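Local structure of immunoreactive 84kD antigen PG93 (Porphyromonas gingivalis, 5M11) at residues 13-17 with 629-633; 38-42 with 52-56; 641-647 with 659-665. The protein is an essential cell-surface component of the type IX secretion system, the machinery that carries proteins across the outer membrane of this oral bacterium. One frame throughout, in Å; residues are numbered along the deposited sequence.

Interaction 1: 13-17 with 629-633; sequences WNTLL and SPLLS
Pro630 sits over one face of the Trp13 indole in a CH-pi contact: its CD lies 3.5 Å from the centroid of the five-membered ring and only 8° off the ring normal. The two side chains cross at about a right angle, and Pro630 CG comes down beside Trp13 CD1 at 3.6 Å. Proline suits the place because its CD is bonded to the backbone nitrogen, which makes its hydrogens slightly positive, while indole offers an electron-rich surface. Farther out over the same face comes the backbone N of Leu631. At the six-membered end of the indole, Leu631 CD1 approaches Trp13 CZ3 at 4.0 Å. Two residues along the strand, the methyl branches take over. Thr15 CG2 meets Leu632 CD1 at 3.8 Å, and Leu17 CD2 reaches the same methyl at 4.1 Å. In Thr15, CG2 is anti to the carbonyl carbon and faces Leu632, leaving OG1 to bond with Asp55.

The second shell fixes these groups. Ser629 OG accepts from Leu631 N at 3.2 Å, an ST turn that bends the chain around Pro630, and it also bonds to Thr625 O. The indole meets the ring of Phe659 and stands edge-to-face with Phe624. No hydrogen bond links the two segments, although they run in nearly the same direction; strand 13-16 spends its backbone bonds on strand 655-660, through Asn14 with Thr658 and Leu16 with Leu656. An N-terminal strand thereby becomes the outermost strand of a four-stranded blade whose other three strands lie more than 600 residues later, the "velcro" closure characteristic of beta-propellers, here covered by the loop that leads in from the preceding blade.

Interaction 2: 38-42 with 52-56; sequences GVLYS and KIFDR
Phe54 leans along the strand opposite, touching Leu40, Tyr41 and Ser42 in turn. Its CB packs 3.9 Å from Leu40 CD2, and CG stays close to that same methyl. With CG anti to the carbonyl carbon (chi1 -68°), the ring is laid back toward the other strand: CD2 comes to 4.2 Å from Tyr41 CA, and CE2 ends 3.6 Å from Ser42 CB. That last approach is at the ring edge, in its plane, where the small serine leaves room for an aromatic. Above one face, off toward the rim, lies Lys52 NZ, hydrogen-bonded to Ser58 OG. A lysine suits this exposed edge, since its long chain can carry the ammonium group over the Phe54 face to Ser58.

A few backbone bonds join the antiparallel strands, though 52-54 is held rather weakly. Phe54 N donates to Leu40 O at 3.2 Å, and Ser42 N to Lys52 O at 2.7 Å in a nearly straight bond of 174°; the return bond from Lys52 N to Ser42 O is weak. Between them Tyr41 and Ile53 form a non-hydrogen-bonded pair on the other face of the sheet. At the end away from the connecting loop, Val39 CG1 meets Ile53 CD1 at 3.9 Å, a branched aliphatic pair.

Strand 39-42 is an inner strand of the blade, flanked by 52-54 and 32-36, and strand 52-54 is outermost. Phe54 also meets the ring of Phe33, Tyr41 OH bonds to Thr22 at the blade's far strand 22-27, and Leu40 extends toward Val65 and Ile68 of strand 65-71 in the next blade.

Interaction 3: 641-647 with 659-665; sequences LNDDNGL and FQTGTGS
The amide of Gln660 reaches across to the turn that begins at Asn642 and grips its backbone. NE2 donates to Asn645 O at 2.8 Å, nearly straight out from the carbonyl (171°), with that oxygen close to the plane of the glutamine amide. OE1, turned back to its own segment, receives Gly662 N at 2.9 Å on a lone pair in the carbonyl plane. The bend at chi2 (57°) folds the chain enough for both jobs, and a glutamine is suited to them because its amide offers a donor and an acceptor together. Beside it, Leu647 forms a non-hydrogen-bonded antiparallel pair with Gln660, its CD2 lying 4.1 Å from Gln660 N.

In the propeller blade, 641-647 ends strand 636-642 and leads into 647-652, while 659-665 ends strand 655-660 and runs beyond it. The first connection closes in an Asx turn: Asn645 OD1 accepts Leu647 N from above its carbonyl plane, at 3.0 Å. Beyond Gln660 the chain leaves the blade and passes close to the C-terminal domain, where Gly662 shares a backbone bond with Ala696.

Gly646 has a positive phi (72°), and its missing side chain lets the other chain pass close, its CA 3.8 Å from Gly664 CA. Its carbonyl takes Thr661 N at 2.9 Å, so the backbone N-H does most of the holding, and Thr661 OG1 adds a weak second bond. On the flank of that hydroxyl, Leu641 CD1 lies 4.0 Å from Thr661 OG1, the two side chains at about a right angle. At the outer end, Ser665 N donates to Asp644 O from well above the carbonyl plane.

Overall arrangement
Interactions 1 and 3 reach the same propeller blade, their centres 16 Å apart, and they meet where Trp13 CE2 lies 3.4 Å from Phe659 CD1. Interaction 2 belongs to the first blade of the other, N-terminal propeller. Its centre is 13 Å from that of interaction 1, to which it is tied by Thr15 OG1 and Asp55 OD2 at 2.7 Å and by a weak bond from Arg56 NH1 to Leu631 O, so interaction 1 lies at the junction of the two propellers. Interactions 2 and 3 do not touch. Different calcium ions lie about 7 Å from the side chains of Leu632 and Ser665, different zinc ions about 10 Å from that of Thr663 and 13 Å from Val39's.

Interaction 1: 13-17 with 629-633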
ATOM      1  N   TRP A  13      -2.460  -1.370 -15.287  1.00 56.34           N
ATOM      2  CA  TRP A  13      -2.219  -1.314 -13.832  1.00 54.63           C
ATOM      3  C   TRP A  13      -0.739  -1.291 -13.542  1.00 60.17           C
ATOM      4  O   TRP A  13       0.028  -2.020 -14.182  1.00 62.50           O
ATOM      5  CB  TRP A  13      -2.834  -2.520 -13.090  1.00 54.37           C
ATOM      6  CG  TRP A  13      -4.334  -2.565 -13.053  1.00 55.36           C
ATOM      7  CD1 TRP A  13      -5.160  -3.092 -14.002  1.00 59.54           C
ATOM      8  CD2 TRP A  13      -5.187  -2.117 -11.979  1.00 53.75           C
ATOM      9  NE1 TRP A  13      -6.474  -2.984 -13.599  1.00 58.85           N
ATOM     10  CE2 TRP A  13      -6.518  -2.396 -12.357  1.00 58.32           C
ATOM     11  CE3 TRP A  13      -4.953  -1.522 -10.728  1.00 53.13           C
ATOM     12  CZ2 TRP A  13      -7.614  -2.075 -11.540  1.00 56.79           C
ATOM     13  CZ3 TRP A  13      -6.037  -1.217  -9.916  1.00 53.74           C
ATOM     14  CH2 TRP A  13      -7.350  -1.484 -10.329  1.00 55.10           C
ATOM     15  N   ASN A  14      -0.335  -0.502 -12.544  1.00 55.40           N
ATOM     16  CA  ASN A  14       1.051  -0.442 -12.091  1.00 55.07           C
ATOM     17  C   ASN A  14       1.120  -0.166 -10.579  1.00 56.51           C
ATOM     18  O   ASN A  14       0.157   0.365 -10.011  1.00 54.61           O
ATOM     19  CB  ASN A  14       1.854   0.584 -12.888  1.00 57.05           C
ATOM     20  CG  ASN A  14       2.872  -0.081 -13.782  1.00104.94           C
ATOM     21  OD1 ASN A  14       2.702  -0.148 -15.007  1.00105.51           O
ATOM     22  ND2 ASN A  14       3.921  -0.662 -13.183  1.00103.01           N
ATOM     23  N   THR A  15       2.239  -0.565  -9.921  1.00 52.41           N
ATOM     24  CA  THR A  15       2.430  -0.338  -8.486  1.00 51.47           C
ATOM     25  C   THR A  15       3.638   0.570  -8.234  1.00 56.18           C
ATOM     26  O   THR A  15       4.708   0.400  -8.845  1.00 55.85           O
ATOM     27  CB  THR A  15       2.558  -1.642  -7.706  1.00 59.64           C
ATOM     28  OG1 THR A  15       3.661  -2.367  -8.216  1.00 67.76           O
ATOM     29  CG2 THR A  15       1.319  -2.507  -7.788  1.00 58.98           C
ATOM     30  N   LEU A  16       3.455   1.527  -7.305  1.00 52.54           N
ATOM     31  CA  LEU A  16       4.474   2.501  -6.918  1.00 52.49           C
ATOM     32  C   LEU A  16       4.856   2.255  -5.426  1.00 58.20           C
ATOM     33  O   LEU A  16       4.463   2.979  -4.490  1.00 57.62           O
ATOM     34  CB  LEU A  16       3.951   3.927  -7.208  1.00 50.69           C
ATOM     35  CG  LEU A  16       3.796   4.304  -8.706  1.00 54.74           C
ATOM     36  CD1 LEU A  16       2.858   5.437  -8.877  1.00 53.03           C
ATOM     37  CD2 LEU A  16       5.143   4.742  -9.324  1.00 60.52           C
ATOM     38  N   LEU A  17       5.601   1.163  -5.237  1.00 56.69           N
ATOM     39  CA  LEU A  17       5.992   0.636  -3.935  1.00 57.77           C
ATOM     40  C   LEU A  17       7.347   1.157  -3.474  1.00 62.75           C
ATOM     41  O   LEU A  17       8.186   1.526  -4.298  1.00 62.47           O
ATOM     42  CB  LEU A  17       5.968  -0.917  -3.951  1.00 59.29           C
ATOM     43  CG  LEU A  17       4.554  -1.542  -4.095  1.00 62.84           C
ATOM     44  CD1 LEU A  17       4.599  -3.036  -4.130  1.00 64.44           C
ATOM     45  CD2 LEU A  17       3.606  -1.092  -2.975  1.00 64.25           C
ATOM     46  N   SER A 629      -9.139  -8.042  -9.997  1.00 78.92           N
ATOM     47  CA  SER A 629      -8.170  -7.151 -10.622  1.00 75.78           C
ATOM     48  C   SER A 629      -6.794  -7.175  -9.910  1.00 76.26           C
ATOM     49  O   SER A 629      -6.701  -7.697  -8.795  1.00 77.65           O
ATOM     50  CB  SER A 629      -8.728  -5.731 -10.642  1.00 76.31           C
ATOM     51  OG  SER A 629      -8.421  -5.077  -9.425  1.00 84.90           O
ATOM     52  N   PRO A 630      -5.736  -6.557 -10.507  1.00 67.63           N
ATOM     53  CA  PRO A 630      -4.422  -6.530  -9.841  1.00 65.79           C
ATOM     54  C   PRO A 630      -4.363  -5.626  -8.590  1.00 64.87           C
ATOM     55  O   PRO A 630      -3.285  -5.544  -7.991  1.00 63.13           O
ATOM     56  CB  PRO A 630      -3.489  -5.995 -10.938  1.00 66.40           C
ATOM     57  CG  PRO A 630      -4.252  -6.128 -12.219  1.00 71.26           C
ATOM     58  CD  PRO A 630      -5.656  -5.901 -11.828  1.00 67.15           C
ATOM     59  N   LEU A 631      -5.513  -4.989  -8.182  1.00 58.30           N
ATOM     60  CA  LEU A 631      -5.659  -4.132  -6.994  1.00 56.28           C
ATOM     61  C   LEU A 631      -5.051  -4.814  -5.744  1.00 63.07           C
ATOM     62  O   LEU A 631      -5.379  -5.965  -5.416  1.00 64.32           O
ATOM     63  CB  LEU A 631      -7.138  -3.762  -6.763  1.00 55.91           C
ATOM     64  CG  LEU A 631      -7.469  -2.763  -5.653  1.00 59.00           C
ATOM     65  CD1 LEU A 631      -7.130  -1.341  -6.051  1.00 57.11           C
ATOM     66  CD2 LEU A 631      -8.925  -2.814  -5.312  1.00 60.29           C
ATOM     67  N   LEU A 632      -4.098  -4.104  -5.099  1.00 60.19           N
ATOM     68  CA  LEU A 632      -3.312  -4.583  -3.947  1.00 60.90           C
ATOM     69  C   LEU A 632      -4.174  -4.890  -2.701  1.00 68.85           C
ATOM     70  O   LEU A 632      -3.934  -5.905  -2.037  1.00 71.39           O
ATOM     71  CB  LEU A 632      -2.197  -3.579  -3.591  1.00 58.12           C
ATOM     72  CG  LEU A 632      -0.973  -3.560  -4.515  1.00 60.19           C
ATOM     73  CD1 LEU A 632      -0.081  -2.369  -4.212  1.00 57.49           C
ATOM     74  CD2 LEU A 632      -0.161  -4.849  -4.392  1.00 64.78           C
ATOM     75  N   SER A 633      -5.162  -4.025  -2.394  1.00 64.79           N
ATOM     76  CA  SER A 633      -6.027  -4.194  -1.236  1.00 66.74           C
ATOM     77  C   SER A 633      -7.426  -3.668  -1.513  1.00 72.57           C
ATOM     78  O   SER A 633      -7.573  -2.667  -2.224  1.00 69.99           O
ATOM     79  CB  SER A 633      -5.433  -3.472  -0.031  1.00 69.66           C
ATOM     80  OG  SER A 633      -6.306  -3.468   1.085  1.00 79.69           O
TER

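Interaction 2: 38-42 with 52-56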
ATOM      1  N   GLY A  38       8.434  -5.578   2.830  1.00 76.81           N
ATOM      2  CA  GLY A  38       7.554  -6.578   2.222  1.00 73.56           C
ATOM      3  C   GLY A  38       7.724  -6.654   0.723  1.00 75.12           C
ATOM      4  O   GLY A  38       7.103  -7.493   0.064  1.00 71.69           O
ATOM      5  N   VAL A  39       8.576  -5.760   0.185  1.00 73.87           N
ATOM      6  CA  VAL A  39       8.841  -5.665  -1.244  1.00 74.96           C
ATOM      7  C   VAL A  39      10.096  -6.458  -1.549  1.00 79.41           C
ATOM      8  O   VAL A  39      11.164  -6.149  -1.022  1.00 80.20           O
ATOM      9  CB  VAL A  39       8.926  -4.195  -1.738  1.00 81.57           C
ATOM     10  CG1 VAL A  39       9.109  -4.127  -3.255  1.00 82.92           C
ATOM     11  CG2 VAL A  39       7.697  -3.406  -1.308  1.00 83.22           C
ATOM     12  N   LEU A  40       9.956  -7.493  -2.382  1.00 75.15           N
ATOM     13  CA  LEU A  40      11.072  -8.337  -2.793  1.00 73.73           C
ATOM     14  C   LEU A  40      11.788  -7.659  -3.929  1.00 80.52           C
ATOM     15  O   LEU A  40      11.125  -7.030  -4.757  1.00 84.13           O
ATOM     16  CB  LEU A  40      10.579  -9.749  -3.204  1.00 71.03           C
ATOM     17  CG  LEU A  40      11.643 -10.719  -3.749  1.00 74.46           C
ATOM     18  CD1 LEU A  40      12.466 -11.316  -2.642  1.00 71.16           C
ATOM     19  CD2 LEU A  40      11.013 -11.792  -4.609  1.00 76.82           C
ATOM     20  N   TYR A  41      13.135  -7.752  -3.964  1.00 76.02           N
ATOM     21  CA  TYR A  41      13.930  -7.157  -5.038  1.00 79.50           C
ATOM     22  C   TYR A  41      15.271  -7.871  -5.212  1.00 82.97           C
ATOM     23  O   TYR A  41      15.775  -8.502  -4.287  1.00 79.90           O
ATOM     24  CB  TYR A  41      14.119  -5.636  -4.849  1.00 84.45           C
ATOM     25  CG  TYR A  41      14.966  -5.204  -3.667  1.00 84.79           C
ATOM     26  CD1 TYR A  41      16.348  -5.066  -3.789  1.00 87.92           C
ATOM     27  CD2 TYR A  41      14.376  -4.814  -2.466  1.00 83.82           C
ATOM     28  CE1 TYR A  41      17.129  -4.628  -2.724  1.00 87.48           C
ATOM     29  CE2 TYR A  41      15.146  -4.364  -1.395  1.00 84.45           C
ATOM     30  CZ  TYR A  41      16.522  -4.259  -1.535  1.00 92.18           C
ATOM     31  OH  TYR A  41      17.303  -3.796  -0.509  1.00 92.57           O
ATOM     32  N   SER A  42      15.817  -7.776  -6.420  1.00 83.37           N
ATOM     33  CA  SER A  42      17.074  -8.347  -6.877  1.00 85.25           C
ATOM     34  C   SER A  42      18.143  -7.243  -6.961  1.00 97.18           C
ATOM     35  O   SER A  42      17.777  -6.068  -7.039  1.00100.43           O
ATOM     36  CB  SER A  42      16.857  -8.977  -8.253  1.00 91.24           C
ATOM     37  OG  SER A  42      18.034  -9.560  -8.788  1.00104.31           O
ATOM     38  N   LYS A  52      16.415  -5.786 -10.134  1.00114.26           N
ATOM     39  CA  LYS A  52      15.000  -5.896 -10.514  1.00111.39           C
ATOM     40  C   LYS A  52      14.085  -5.869  -9.289  1.00108.17           C
ATOM     41  O   LYS A  52      14.386  -6.521  -8.296  1.00104.48           O
ATOM     42  CB  LYS A  52      14.801  -7.217 -11.302  1.00111.14           C
ATOM     43  CG  LYS A  52      13.420  -7.460 -11.919  1.00116.12           C
ATOM     44  CD  LYS A  52      13.327  -8.867 -12.531  1.00111.40           C
ATOM     45  CE  LYS A  52      11.994  -9.156 -13.168  1.00108.90           C
ATOM     46  NZ  LYS A  52      10.899  -9.212 -12.169  1.00111.53           N
ATOM     47  N   ILE A  53      12.950  -5.164  -9.382  1.00102.90           N
ATOM     48  CA  ILE A  53      11.917  -5.116  -8.332  1.00 98.69           C
ATOM     49  C   ILE A  53      10.776  -6.120  -8.753  1.00 96.09           C
ATOM     50  O   ILE A  53      10.379  -6.115  -9.918  1.00 98.08           O
ATOM     51  CB  ILE A  53      11.461  -3.642  -8.087  1.00105.80           C
ATOM     52  CG1 ILE A  53      10.277  -3.558  -7.099  1.00103.74           C
ATOM     53  CG2 ILE A  53      11.179  -2.894  -9.391  1.00112.29           C
ATOM     54  CD1 ILE A  53      10.022  -2.178  -6.490  1.00111.15           C
ATOM     55  N   PHE A  54      10.323  -7.018  -7.828  1.00 85.40           N
ATOM     56  CA  PHE A  54       9.346  -8.114  -8.070  1.00 81.25           C
ATOM     57  C   PHE A  54       7.998  -7.956  -7.363  1.00 84.57           C
ATOM     58  O   PHE A  54       7.916  -8.180  -6.149  1.00 82.45           O
ATOM     59  CB  PHE A  54       9.920  -9.469  -7.592  1.00 77.90           C
ATOM     60  CG  PHE A  54      11.087 -10.039  -8.349  1.00 78.77           C
ATOM     61  CD1 PHE A  54      10.894 -11.010  -9.323  1.00 80.03           C
ATOM     62  CD2 PHE A  54      12.390  -9.665  -8.034  1.00 80.59           C
ATOM     63  CE1 PHE A  54      11.977 -11.558 -10.008  1.00 81.32           C
ATOM     64  CE2 PHE A  54      13.470 -10.201  -8.728  1.00 83.73           C
ATOM     65  CZ  PHE A  54      13.259 -11.154  -9.702  1.00 81.63           C
ATOM     66  N   ASP A  55       6.928  -7.706  -8.134  1.00 82.90           N
ATOM     67  CA  ASP A  55       5.559  -7.549  -7.619  1.00 82.21           C
ATOM     68  C   ASP A  55       4.591  -8.579  -8.241  1.00 83.79           C
ATOM     69  O   ASP A  55       5.015  -9.485  -8.971  1.00 82.62           O
ATOM     70  CB  ASP A  55       5.043  -6.115  -7.877  1.00 89.23           C
ATOM     71  CG  ASP A  55       5.062  -5.650  -9.330  1.00108.69           C
ATOM     72  OD1 ASP A  55       5.520  -6.426 -10.202  1.00110.46           O
ATOM     73  OD2 ASP A  55       4.650  -4.499  -9.589  1.00118.20           O
ATOM     74  N   ARG A  56       3.283  -8.423  -7.950  1.00 78.49           N
ATOM     75  CA  ARG A  56       2.237  -9.291  -8.454  1.00 76.12           C
ATOM     76  C   ARG A  56       2.128  -9.154  -9.963  1.00 83.44           C
ATOM     77  O   ARG A  56       1.728 -10.097 -10.636  1.00 82.46           O
ATOM     78  CB  ARG A  56       0.915  -8.976  -7.767  1.00 76.07           C
ATOM     79  CG  ARG A  56       0.645  -9.907  -6.598  1.00 85.99           C
ATOM     80  CD  ARG A  56      -0.551  -9.489  -5.762  1.00 98.71           C
ATOM     81  NE  ARG A  56      -1.834  -9.667  -6.446  1.00104.49           N
ATOM     82  CZ  ARG A  56      -2.957  -9.056  -6.082  1.00125.34           C
ATOM     83  NH1 ARG A  56      -2.962  -8.223  -5.044  1.00113.61           N
ATOM     84  NH2 ARG A  56      -4.081  -9.256  -6.763  1.00113.39           N
TER

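Interaction 3: 641-647 with 659-665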
ATOM      1  N   LEU A 641      -6.308  11.950  -9.249  1.00 48.73           N
ATOM      2  CA  LEU A 641      -6.360  11.695 -10.677  1.00 48.03           C
ATOM      3  C   LEU A 641      -5.564  12.721 -11.479  1.00 49.74           C
ATOM      4  O   LEU A 641      -5.736  13.932 -11.299  1.00 48.30           O
ATOM      5  CB  LEU A 641      -7.845  11.711 -11.085  1.00 48.46           C
ATOM      6  CG  LEU A 641      -8.227  11.558 -12.543  1.00 53.20           C
ATOM      7  CD1 LEU A 641      -8.054  10.135 -12.995  1.00 54.34           C
ATOM      8  CD2 LEU A 641      -9.640  11.978 -12.741  1.00 53.91           C
ATOM      9  N   ASN A 642      -4.719  12.217 -12.389  1.00 46.25           N
ATOM     10  CA  ASN A 642      -3.925  13.016 -13.310  1.00 46.63           C
ATOM     11  C   ASN A 642      -4.777  13.191 -14.560  1.00 54.06           C
ATOM     12  O   ASN A 642      -4.732  12.361 -15.474  1.00 56.15           O
ATOM     13  CB  ASN A 642      -2.584  12.321 -13.583  1.00 46.15           C
ATOM     14  CG  ASN A 642      -1.610  13.057 -14.484  1.00 61.65           C
ATOM     15  OD1 ASN A 642      -1.922  14.046 -15.162  1.00 49.78           O
ATOM     16  ND2 ASN A 642      -0.396  12.543 -14.541  1.00 56.25           N
ATOM     17  N   ASP A 643      -5.594  14.253 -14.580  1.00 51.45           N
ATOM     18  CA  ASP A 643      -6.557  14.543 -15.653  1.00 53.05           C
ATOM     19  C   ASP A 643      -5.907  14.657 -17.043  1.00 57.42           C
ATOM     20  O   ASP A 643      -6.599  14.452 -18.040  1.00 59.10           O
ATOM     21  CB  ASP A 643      -7.365  15.815 -15.349  1.00 55.43           C
ATOM     22  CG  ASP A 643      -8.045  15.801 -13.985  1.00 76.67           C
ATOM     23  OD1 ASP A 643      -9.229  15.382 -13.911  1.00 78.91           O
ATOM     24  OD2 ASP A 643      -7.391  16.211 -12.985  1.00 86.36           O
ATOM     25  N   ASP A 644      -4.588  14.906 -17.104  1.00 52.63           N
ATOM     26  CA  ASP A 644      -3.845  15.076 -18.343  1.00 53.94           C
ATOM     27  C   ASP A 644      -3.453  13.766 -19.034  1.00 60.59           C
ATOM     28  O   ASP A 644      -3.429  13.735 -20.273  1.00 62.22           O
ATOM     29  CB  ASP A 644      -2.588  15.895 -18.088  1.00 55.31           C
ATOM     30  CG  ASP A 644      -1.924  16.321 -19.368  1.00 71.43           C
ATOM     31  OD1 ASP A 644      -2.493  17.200 -20.066  1.00 74.75           O
ATOM     32  OD2 ASP A 644      -0.881  15.713 -19.724  1.00 78.80           O
ATOM     33  N   ASN A 645      -3.074  12.719 -18.270  1.00 56.33           N
ATOM     34  CA  ASN A 645      -2.681  11.455 -18.903  1.00 57.20           C
ATOM     35  C   ASN A 645      -3.595  10.300 -18.467  1.00 61.34           C
ATOM     36  O   ASN A 645      -3.330   9.137 -18.791  1.00 62.57           O
ATOM     37  CB  ASN A 645      -1.207  11.132 -18.637  1.00 56.26           C
ATOM     38  CG  ASN A 645      -0.844  10.706 -17.230  1.00 60.12           C
ATOM     39  OD1 ASN A 645      -1.686  10.615 -16.311  1.00 44.66           O
ATOM     40  ND2 ASN A 645       0.440  10.424 -17.048  1.00 46.62           N
ATOM     41  N   GLY A 646      -4.647  10.640 -17.727  1.00 55.77           N
ATOM     42  CA  GLY A 646      -5.661   9.699 -17.282  1.00 55.20           C
ATOM     43  C   GLY A 646      -5.232   8.736 -16.206  1.00 59.28           C
ATOM     44  O   GLY A 646      -5.958   7.783 -15.940  1.00 61.47           O
ATOM     45  N   LEU A 647      -4.084   8.959 -15.558  1.00 53.63           N
ATOM     46  CA  LEU A 647      -3.664   8.029 -14.512  1.00 51.91           C
ATOM     47  C   LEU A 647      -4.315   8.342 -13.175  1.00 54.51           C
ATOM     48  O   LEU A 647      -4.082   9.420 -12.609  1.00 54.27           O
ATOM     49  CB  LEU A 647      -2.131   7.976 -14.345  1.00 51.06           C
ATOM     50  CG  LEU A 647      -1.383   7.120 -15.354  1.00 54.90           C
ATOM     51  CD1 LEU A 647       0.069   7.432 -15.333  1.00 53.99           C
ATOM     52  CD2 LEU A 647      -1.612   5.650 -15.108  1.00 56.60           C
ATOM     53  N   PHE A 659      -3.996   3.220 -12.228  1.00 51.12           N
ATOM     54  CA  PHE A 659      -4.867   2.642 -13.238  1.00 50.92           C
ATOM     55  C   PHE A 659      -5.065   3.657 -14.358  1.00 55.10           C
ATOM     56  O   PHE A 659      -5.375   4.823 -14.085  1.00 51.44           O
ATOM     57  CB  PHE A 659      -6.201   2.224 -12.596  1.00 52.38           C
ATOM     58  CG  PHE A 659      -7.258   1.777 -13.568  1.00 55.06           C
ATOM     59  CD1 PHE A 659      -7.253   0.484 -14.079  1.00 59.04           C
ATOM     60  CD2 PHE A 659      -8.261   2.647 -13.977  1.00 57.06           C
ATOM     61  CE1 PHE A 659      -8.224   0.072 -14.982  1.00 60.58           C
ATOM     62  CE2 PHE A 659      -9.223   2.239 -14.895  1.00 61.29           C
ATOM     63  CZ  PHE A 659      -9.192   0.953 -15.395  1.00 60.68           C
ATOM     64  N   GLN A 660      -4.857   3.223 -15.626  1.00 56.03           N
ATOM     65  CA  GLN A 660      -5.039   4.106 -16.790  1.00 56.64           C
ATOM     66  C   GLN A 660      -6.510   4.157 -17.087  1.00 61.95           C
ATOM     67  O   GLN A 660      -7.085   3.152 -17.527  1.00 64.94           O
ATOM     68  CB  GLN A 660      -4.209   3.648 -18.006  1.00 59.76           C
ATOM     69  CG  GLN A 660      -4.477   4.439 -19.303  1.00 68.97           C
ATOM     70  CD  GLN A 660      -4.264   5.934 -19.204  1.00 73.31           C
ATOM     71  OE1 GLN A 660      -5.224   6.722 -19.189  1.00 69.06           O
ATOM     72  NE2 GLN A 660      -3.003   6.358 -19.209  1.00 55.49           N
ATOM     73  N   THR A 661      -7.122   5.312 -16.781  1.00 56.63           N
ATOM     74  CA  THR A 661      -8.552   5.601 -16.876  1.00 56.87           C
ATOM     75  C   THR A 661      -9.012   5.793 -18.342  1.00 64.51           C
ATOM     76  O   THR A 661     -10.176   5.494 -18.668  1.00 65.18           O
ATOM     77  CB  THR A 661      -8.847   6.836 -16.008  1.00 61.58           C
ATOM     78  OG1 THR A 661      -8.343   6.573 -14.707  1.00 56.69           O
ATOM     79  CG2 THR A 661     -10.325   7.129 -15.861  1.00 67.08           C
ATOM     80  N   GLY A 662      -8.110   6.289 -19.196  1.00 82.08           N
ATOM     81  CA  GLY A 662      -8.418   6.578 -20.594  1.00 80.55           C
ATOM     82  C   GLY A 662      -9.195   7.876 -20.697  1.00 87.27           C
ATOM     83  O   GLY A 662      -9.900   8.117 -21.674  1.00 85.84           O
ATOM     84  N   THR A 663      -9.025   8.734 -19.671  1.00 87.14           N
ATOM     85  CA  THR A 663      -9.653  10.023 -19.419  1.00 89.40           C
ATOM     86  C   THR A 663      -8.595  11.121 -19.673  1.00101.49           C
ATOM     87  O   THR A 663      -8.857  12.309 -19.481  1.00106.50           O
ATOM     88  CB  THR A 663     -10.246   9.902 -18.001  1.00 86.59           C
ATOM     89  OG1 THR A 663     -11.571   9.399 -18.147  1.00 75.37           O
ATOM     90  CG2 THR A 663     -10.198  11.183 -17.130  1.00 89.72           C
ATOM     91  N   GLY A 664      -7.441  10.707 -20.185  1.00 99.72           N
ATOM     92  CA  GLY A 664      -6.337  11.595 -20.509  1.00105.00           C
ATOM     93  C   GLY A 664      -6.598  12.617 -21.599  1.00114.50           C
ATOM     94  O   GLY A 664      -7.355  12.374 -22.546  1.00110.81           O
ATOM     95  N   SER A 665      -5.945  13.778 -21.455  1.00119.76           N
ATOM     96  CA  SER A 665      -5.967  14.884 -22.402  1.00124.07           C
ATOM     97  C   SER A 665      -4.706  14.784 -23.286  1.00132.68           C
ATOM     98  O   SER A 665      -3.928  15.734 -23.426  1.00137.98           O
ATOM     99  CB  SER A 665      -6.070  16.213 -21.662  1.00132.49           C
ATOM    100  OG  SER A 665      -7.274  16.244 -20.913  1.00137.60           O
TER